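Local coordinates for protein peptide amidase (Stenotrophomonas maltophilia, PDB 1M22) that probably hydrolyses the C-terminal amide of peptide amides, as a peptide amidase of the amidase signature family, at residues A[50-55]-A[146-151]; A[92-97]-A[125-130]; A[98-103]-A[131-136]. One frame throughout, in Å; residues are numbered along the deposited sequence.

Contact 1 of 3, residues A[50-55]-A[146-151]; sequences AVIELN and SARGGQ
S146 meets I52 only loosely, with OG 4.2 Å from CD1 of the isoleucine. Its hydroxyl is engaged otherwise. OG accepts from the backbone N of G149 at 2.9 Å, an ST motif that ties down the turn, and it is also bonded to N129 OD1. Paired backbone bonds between S146 and G150 close the hairpin of strands 145-146 and 150-151.

R148 carries the polar half of the contact. Its CG lies anti to the backbone N (chi1 180°) and the chain runs on extended, so the guanidinium reaches E53. NH2 forms a salt bridge with E53 OE1 at 2.9 Å, with an N-H...O angle of 153°. The oxygen lies close to the guanidinium plane. The nitrogen, however, comes from above the carboxylate, 61° out of its plane, and the two flat groups stand nearly perpendicular. Water 1 forms a second link, 2.9 Å from R148 NH1 and 2.6 Å from E53 OE1. I52 crosses the arginine at about a right angle, with CD1 3.6 Å from NH1.

G149 receives the same isoleucine against its backbone. I52 CD1 lies 3.7 Å from G149 N, and CG1 is 3.8 Å from G149 CA. I52 and E53 form a classic beta bulge opposite K127, in the edge strand 51-54 of the large sheet.

E53 OE1 also accepts from A95 N, and R148 NH1 also bonds S97 OG. The ion pair is therefore fixed by neutral partners as well, which probably helps to keep both groups charged in this partly buried place.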
loop_
_atom_site.group_PDB
_atom_site.type_symbol
_atom_site.label_atom_id
_atom_site.label_comp_id
_atom_site.label_asym_id
_atom_site.label_seq_id
_atom_site.Cartn_x
_atom_site.Cartn_y
_atom_site.Cartn_z
ATOM N N ALA A 50 12.252 2.529 -8.739
ATOM C CA ALA A 50 11.325 2.097 -7.701
ATOM C C ALA A 50 12.042 1.967 -6.357
ATOM O O ALA A 50 11.434 2.145 -5.301
ATOM C CB ALA A 50 10.704 0.762 -8.083
ATOM N N VAL A 51 13.336 1.662 -6.402
ATOM C CA VAL A 51 14.135 1.473 -5.196
ATOM C C VAL A 51 14.987 2.698 -4.889
ATOM O O VAL A 51 15.889 3.048 -5.653
ATOM C CB VAL A 51 15.040 0.233 -5.352
ATOM C CG1 VAL A 51 15.868 0.027 -4.100
ATOM C CG2 VAL A 51 14.184 -0.994 -5.623
ATOM N N ILE A 52 14.705 3.339 -3.760
ATOM C CA ILE A 52 15.422 4.543 -3.360
ATOM C C ILE A 52 16.721 4.240 -2.602
ATOM O O ILE A 52 17.657 5.040 -2.628
ATOM C CB ILE A 52 14.474 5.468 -2.533
ATOM C CG1 ILE A 52 15.106 6.846 -2.345
ATOM C CG2 ILE A 52 14.129 4.818 -1.200
ATOM C CD1 ILE A 52 14.162 7.869 -1.728
ATOM N N GLU A 53 16.790 3.088 -1.940
ATOM C CA GLU A 53 18.003 2.709 -1.216
ATOM C C GLU A 53 18.073 1.208 -1.004
ATOM O O GLU A 53 17.090 0.580 -0.614
ATOM C CB GLU A 53 18.084 3.411 0.150
ATOM C CG GLU A 53 19.448 3.236 0.837
ATOM C CD GLU A 53 19.515 3.815 2.246
ATOM O OE1 GLU A 53 18.601 4.564 2.645
ATOM O OE2 GLU A 53 20.502 3.521 2.955
ATOM N N LEU A 54 19.239 0.630 -1.265
ATOM C CA LEU A 54 19.430 -0.799 -1.070
ATOM C C LEU A 54 19.901 -1.036 0.356
ATOM O O LEU A 54 20.551 -0.181 0.956
ATOM C CB LEU A 54 20.484 -1.339 -2.041
ATOM C CG LEU A 54 20.121 -1.340 -3.526
ATOM C CD1 LEU A 54 21.338 -1.726 -4.351
ATOM C CD2 LEU A 54 18.976 -2.310 -3.770
ATOM N N ASN A 55 19.555 -2.196 0.901
ATOM C CA ASN A 55 19.981 -2.549 2.243
ATOM C C ASN A 55 21.376 -3.151 2.123
ATOM O O ASN A 55 21.552 -4.202 1.509
ATOM C CB ASN A 55 19.022 -3.571 2.855
ATOM C CG ASN A 55 19.487 -4.067 4.210
ATOM O OD1 ASN A 55 20.401 -3.499 4.810
ATOM N ND2 ASN A 55 18.855 -5.125 4.704
ATOM N N SER A 146 10.072 12.301 -5.756
ATOM C CA SER A 146 10.641 12.779 -4.502
ATOM C C SER A 146 12.014 13.350 -4.856
ATOM O O SER A 146 12.615 12.962 -5.860
ATOM C CB SER A 146 10.760 11.661 -3.457
ATOM O OG SER A 146 11.814 10.766 -3.746
ATOM N N ALA A 147 12.501 14.282 -4.048
ATOM C CA ALA A 147 13.794 14.890 -4.328
ATOM C C ALA A 147 14.936 13.887 -4.205
ATOM O O ALA A 147 15.884 13.914 -4.990
ATOM C CB ALA A 147 14.029 16.068 -3.392
ATOM N N ARG A 148 14.839 12.992 -3.227
ATOM C CA ARG A 148 15.887 12.005 -3.013
ATOM C C ARG A 148 15.811 10.807 -3.955
ATOM O O ARG A 148 16.841 10.260 -4.348
ATOM C CB ARG A 148 15.856 11.524 -1.559
ATOM C CG ARG A 148 16.907 10.483 -1.221
ATOM C CD ARG A 148 17.048 10.304 0.285
ATOM N NE ARG A 148 18.010 9.257 0.623
ATOM C CZ ARG A 148 17.681 8.024 0.991
ATOM N NH1 ARG A 148 16.406 7.669 1.080
ATOM N NH2 ARG A 148 18.628 7.137 1.260
ATOM N N GLY A 149 14.600 10.407 -4.329
ATOM C CA GLY A 149 14.456 9.249 -5.197
ATOM C C GLY A 149 14.160 9.515 -6.659
ATOM O O GLY A 149 14.172 8.594 -7.476
ATOM N N GLY A 150 13.904 10.767 -7.007
ATOM C CA GLY A 150 13.595 11.066 -8.389
ATOM C C GLY A 150 12.195 10.608 -8.753
ATOM O O GLY A 150 11.323 10.476 -7.891
ATOM N N GLN A 151 11.991 10.338 -10.036
ATOM C CA GLN A 151 10.694 9.928 -10.550
ATOM C C GLN A 151 10.553 8.437 -10.819
ATOM O O GLN A 151 11.240 7.881 -11.674
ATOM C CB GLN A 151 10.409 10.685 -11.846
ATOM C CG GLN A 151 9.064 10.368 -12.466
ATOM C CD GLN A 151 7.911 10.864 -11.624
ATOM O OE1 GLN A 151 7.794 12.061 -11.355
ATOM N NE2 GLN A 151 7.048 9.945 -11.201
HETATM O O HOH W 1 16.048 5.069 2.222
#

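Contact 2 of 3, residues A[92-97]-A[125-130]; sequences APMATS and LGKTNL
K127 turns the same way at every side-chain torsion, from chi1 -47° to chi4 -63°. The chain coils up and carries NZ to the backbone of A95. M94 has CG anti to the carbonyl carbon (chi1 -56°), and a nearly extended chi2 then takes SD to the strand. SD lies 3.7 Å from K127 CG and equally 3.7 Å from G126 CA. The thioether thus packs against both the aliphatic start of the lysine and the bare backbone of the glycine.

The strand is 123-128, next to the edge strand 51-54 in the central mixed sheet of this amidase. The partner, 92-97, belongs to the long loop that follows strand 82-86, the strand ending in the active-site K86. The side chain of K127 is about 6 Å from that of K86, so the contact lies close to the catalytic site.

NZ makes only a weak direct bond to A95 O, at 3.4 Å. Water 2 is a tighter bridge, 2.6 Å from K127 NZ and 2.7 Å from A95 O. The main partners of the ammonium are I89 O and, through a salt bridge, D87 OD1. D87 also bonds S97 OG through its other carboxylate oxygen, OD2.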
loop_
_atom_site.group_PDB
_atom_site.type_symbol
_atom_site.label_atom_id
_atom_site.label_comp_id
_atom_site.label_asym_id
_atom_site.label_seq_id
_atom_site.Cartn_x
_atom_site.Cartn_y
_atom_site.Cartn_z
ATOM N N ALA A 92 16.470 -0.150 9.988
ATOM C CA ALA A 92 17.922 -0.066 10.048
ATOM C C ALA A 92 18.499 -1.092 9.075
ATOM O O ALA A 92 17.877 -2.120 8.809
ATOM C CB ALA A 92 18.399 -0.354 11.465
ATOM N N PRO A 93 19.703 -0.835 8.539
ATOM C CA PRO A 93 20.564 0.329 8.771
ATOM C C PRO A 93 20.394 1.413 7.707
ATOM O O PRO A 93 21.242 2.294 7.562
ATOM C CB PRO A 93 21.952 -0.283 8.729
ATOM C CG PRO A 93 21.812 -1.241 7.586
ATOM C CD PRO A 93 20.446 -1.887 7.820
ATOM N N MET A 94 19.300 1.342 6.961
ATOM C CA MET A 94 19.029 2.307 5.905
ATOM C C MET A 94 18.425 3.584 6.467
ATOM O O MET A 94 18.012 3.639 7.624
ATOM C CB MET A 94 18.057 1.704 4.894
ATOM C CG MET A 94 18.526 0.389 4.303
ATOM S SD MET A 94 17.152 -0.656 3.790
ATOM C CE MET A 94 16.847 -1.551 5.314
ATOM N N ALA A 95 18.387 4.620 5.642
ATOM C CA ALA A 95 17.787 5.868 6.068
ATOM C C ALA A 95 16.290 5.724 5.835
ATOM O O ALA A 95 15.851 4.823 5.120
ATOM C CB ALA A 95 18.333 7.028 5.244
ATOM N N THR A 96 15.513 6.590 6.472
ATOM C CA THR A 96 14.066 6.616 6.290
ATOM C C THR A 96 13.839 8.094 6.011
ATOM O O THR A 96 13.768 8.910 6.927
ATOM C CB THR A 96 13.317 6.162 7.557
ATOM O OG1 THR A 96 13.633 4.788 7.824
ATOM C CG2 THR A 96 11.812 6.285 7.353
ATOM N N SER A 97 13.732 8.428 4.730
ATOM C CA SER A 97 13.621 9.819 4.309
ATOM C C SER A 97 12.280 10.362 3.859
ATOM O O SER A 97 12.137 11.580 3.714
ATOM C CB SER A 97 14.609 10.069 3.169
ATOM O OG SER A 97 14.184 9.410 1.981
ATOM N N LEU A 125 15.375 -6.182 1.306
ATOM C CA LEU A 125 16.226 -5.831 0.172
ATOM C C LEU A 125 16.573 -4.349 0.154
ATOM O O LEU A 125 17.653 -3.962 -0.295
ATOM C CB LEU A 125 15.536 -6.174 -1.149
ATOM C CG LEU A 125 15.399 -7.632 -1.581
ATOM C CD1 LEU A 125 14.516 -7.700 -2.819
ATOM C CD2 LEU A 125 16.771 -8.226 -1.871
ATOM N N GLY A 126 15.647 -3.524 0.632
ATOM C CA GLY A 126 15.866 -2.093 0.638
ATOM C C GLY A 126 14.572 -1.323 0.799
ATOM O O GLY A 126 13.554 -1.886 1.209
ATOM N N LYS A 127 14.617 -0.038 0.460
ATOM C CA LYS A 127 13.472 0.859 0.578
ATOM C C LYS A 127 13.001 1.329 -0.792
ATOM O O LYS A 127 13.804 1.486 -1.712
ATOM C CB LYS A 127 13.855 2.083 1.419
ATOM C CG LYS A 127 14.597 1.765 2.714
ATOM C CD LYS A 127 13.753 0.946 3.682
ATOM C CE LYS A 127 12.583 1.748 4.232
ATOM N NZ LYS A 127 13.022 2.925 5.044
ATOM N N THR A 128 11.699 1.561 -0.927
ATOM C CA THR A 128 11.140 2.016 -2.192
ATOM C C THR A 128 10.749 3.487 -2.194
ATOM O O THR A 128 10.366 4.058 -1.166
ATOM C CB THR A 128 9.911 1.183 -2.596
ATOM O OG1 THR A 128 8.993 1.119 -1.496
ATOM C CG2 THR A 128 10.336 -0.221 -3.000
ATOM N N ASN A 129 10.853 4.094 -3.367
ATOM C CA ASN A 129 10.518 5.495 -3.535
ATOM C C ASN A 129 9.025 5.720 -3.335
ATOM O O ASN A 129 8.213 4.800 -3.469
ATOM C CB ASN A 129 10.953 5.968 -4.928
ATOM C CG ASN A 129 10.921 7.476 -5.073
ATOM O OD1 ASN A 129 11.241 8.205 -4.137
ATOM N ND2 ASN A 129 10.562 7.948 -6.262
ATOM N N LEU A 130 8.673 6.957 -3.015
ATOM C CA LEU A 130 7.291 7.333 -2.777
ATOM C C LEU A 130 7.126 8.805 -3.110
ATOM O O LEU A 130 8.112 9.545 -3.188
ATOM C CB LEU A 130 6.938 7.141 -1.295
ATOM C CG LEU A 130 7.702 8.038 -0.305
ATOM C CD1 LEU A 130 6.948 8.116 1.014
ATOM C CD2 LEU A 130 9.116 7.504 -0.088
HETATM O O HOH W 2 15.325 2.374 6.044
#

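Contact 3 of 3, residues A[98-103]-A[131-136]; sequences AGSLAL and SEWANF
A98 and G99 both have positive phi, and so do W133, A134 and N135 across from them. W133, A134 and N135 give the short, weakly bonded helix 132-135 a left-handed twist. The two backbones meet where A98 O accepts from W133 N at 2.9 Å. This bond is nearly straight, 168° at the hydrogen, and lies in the carbonyl plane. The same oxygen takes a CA-H...O contact from E132 CA at 3.4 Å.

W133 has CG anti to the carbonyl carbon (chi1 -65°), which lays the indole along 98-103. A98 CB sits over one face in a CH-pi contact, 4.1 Å from the centroid of the six-membered ring and 24° off its normal. S100 CB approaches the indole obliquely, 3.5 Å from NE1 of W133, and L103 CD1 touches CH2 at 3.7 Å.

The contact joins the loop after strand 82-86 to the turn that follows strand 123-128. Helices 319-340 and 348-357 also pack on the indole. Within the turn, A134 O makes a weak hydrogen bond with the active-site S165 OG.

Water 3 lies in the plane of the indole, at its edge. It accepts from W133 NE1 at 2.9 Å and S100 OG at 2.7 Å, and donates to E132 OE1 at 2.8 Å. S100 OG in turn accepts from A102 N, an ST turn. E132 OE1 also forms a salt bridge with R137, while OE2 bonds A147 N.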
loop_
_atom_site.group_PDB
_atom_site.type_symbol
_atom_site.label_atom_id
_atom_site.label_comp_id
_atom_site.label_asym_id
_atom_site.label_seq_id
_atom_site.Cartn_x
_atom_site.Cartn_y
_atom_site.Cartn_z
ATOM N N ALA A 98 11.308 9.487 3.625
ATOM C CA ALA A 98 10.010 9.910 3.114
ATOM C C ALA A 98 10.258 10.576 1.753
ATOM O O ALA A 98 9.417 11.321 1.254
ATOM C CB ALA A 98 9.341 10.898 4.070
ATOM N N GLY A 99 11.424 10.301 1.167
ATOM C CA GLY A 99 11.783 10.869 -0.124
ATOM C C GLY A 99 12.418 12.252 -0.069
ATOM O O GLY A 99 12.839 12.789 -1.098
ATOM N N SER A 100 12.502 12.824 1.129
ATOM C CA SER A 100 13.061 14.163 1.314
ATOM C C SER A 100 14.568 14.208 1.545
ATOM O O SER A 100 15.142 13.327 2.180
ATOM C CB SER A 100 12.355 14.847 2.486
ATOM O OG SER A 100 12.946 16.102 2.786
ATOM N N LEU A 101 15.205 15.254 1.029
ATOM C CA LEU A 101 16.639 15.420 1.214
ATOM C C LEU A 101 16.943 15.787 2.669
ATOM O O LEU A 101 18.066 15.621 3.139
ATOM C CB LEU A 101 17.171 16.509 0.278
ATOM C CG LEU A 101 17.169 16.148 -1.209
ATOM C CD1 LEU A 101 17.596 17.353 -2.032
ATOM C CD2 LEU A 101 18.109 14.977 -1.453
ATOM N N ALA A 102 15.930 16.272 3.382
ATOM C CA ALA A 102 16.098 16.662 4.779
ATOM C C ALA A 102 16.422 15.481 5.696
ATOM O O ALA A 102 17.052 15.653 6.741
ATOM C CB ALA A 102 14.842 17.372 5.272
ATOM N N LEU A 103 16.001 14.280 5.306
ATOM C CA LEU A 103 16.245 13.092 6.122
ATOM C C LEU A 103 17.145 12.052 5.454
ATOM O O LEU A 103 17.106 10.873 5.809
ATOM C CB LEU A 103 14.913 12.437 6.496
ATOM C CG LEU A 103 13.912 13.282 7.285
ATOM C CD1 LEU A 103 12.627 12.494 7.465
ATOM C CD2 LEU A 103 14.500 13.667 8.632
ATOM N N SER A 131 5.886 9.228 -3.320
ATOM C CA SER A 131 5.623 10.645 -3.544
ATOM C C SER A 131 6.160 11.264 -2.253
ATOM O O SER A 131 5.852 10.781 -1.162
ATOM C CB SER A 131 4.120 10.889 -3.659
ATOM O OG SER A 131 3.576 10.121 -4.719
ATOM N N GLU A 132 6.964 12.322 -2.361
ATOM C CA GLU A 132 7.559 12.923 -1.170
ATOM C C GLU A 132 6.556 13.196 -0.053
ATOM O O GLU A 132 5.476 13.739 -0.290
ATOM C CB GLU A 132 8.300 14.214 -1.524
ATOM C CG GLU A 132 9.516 14.446 -0.644
ATOM C CD GLU A 132 10.188 15.774 -0.911
ATOM O OE1 GLU A 132 9.677 16.802 -0.426
ATOM O OE2 GLU A 132 11.225 15.784 -1.610
ATOM N N TRP A 133 6.934 12.817 1.167
ATOM C CA TRP A 133 6.089 12.985 2.350
ATOM C C TRP A 133 4.726 12.323 2.161
ATOM O O TRP A 133 3.707 12.798 2.665
ATOM C CB TRP A 133 5.933 14.475 2.697
ATOM C CG TRP A 133 7.238 15.101 3.098
ATOM C CD1 TRP A 133 7.997 15.964 2.359
ATOM C CD2 TRP A 133 7.995 14.816 4.284
ATOM N NE1 TRP A 133 9.182 16.225 3.007
ATOM C CE2 TRP A 133 9.207 15.534 4.189
ATOM C CE3 TRP A 133 7.765 14.018 5.414
ATOM C CZ2 TRP A 133 10.192 15.477 5.184
ATOM C CZ3 TRP A 133 8.746 13.962 6.404
ATOM C CH2 TRP A 133 9.944 14.688 6.281
ATOM N N ALA A 134 4.734 11.207 1.434
ATOM C CA ALA A 134 3.530 10.431 1.148
ATOM C C ALA A 134 2.448 11.290 0.504
ATOM O O ALA A 134 1.254 11.120 0.752
ATOM C CB ALA A 134 3.009 9.775 2.426
ATOM N N ASN A 135 2.897 12.210 -0.342
ATOM C CA ASN A 135 2.041 13.136 -1.071
ATOM C C ASN A 135 1.269 14.129 -0.208
ATOM O O ASN A 135 0.183 14.569 -0.583
ATOM C CB ASN A 135 1.075 12.381 -1.994
ATOM C CG ASN A 135 0.483 13.280 -3.064
ATOM O OD1 ASN A 135 1.155 14.184 -3.563
ATOM N ND2 ASN A 135 -0.770 13.037 -3.428
ATOM N N PHE A 136 1.823 14.483 0.945
ATOM C CA PHE A 136 1.161 15.479 1.776
ATOM C C PHE A 136 2.089 16.679 1.926
ATOM O O PHE A 136 2.305 17.178 3.030
ATOM C CB PHE A 136 0.798 14.923 3.156
ATOM C CG PHE A 136 -0.345 15.652 3.803
ATOM C CD1 PHE A 136 -1.641 15.475 3.336
ATOM C CD2 PHE A 136 -0.123 16.550 4.840
ATOM C CE1 PHE A 136 -2.706 16.182 3.889
ATOM C CE2 PHE A 136 -1.182 17.265 5.405
ATOM C CZ PHE A 136 -2.477 17.079 4.926
HETATM O O HOH W 3 11.148 17.860 1.696
#

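How the contacts relate
The three contacts lie on the same side of the chain's centre. Contact 2 is centred about 8 Å from contact 1 and 12 Å from contact 3, while contacts 1 and 3 are 10 Å apart. Strands 51-54 and 123-128, one from each of contacts 1 and 2, are neighbours in the large sheet. Along the chain, 50-55 comes first and 146-151 last, so contact 1 encloses the others. Contacts 2 and 3 cross: loop 92-103 runs alongside the continuous chain 125-136. R148 N bonds G99 O, which joins contact 1 to contact 3. Together they bind the sheet's edge to segments beside the catalytic K86 and S165.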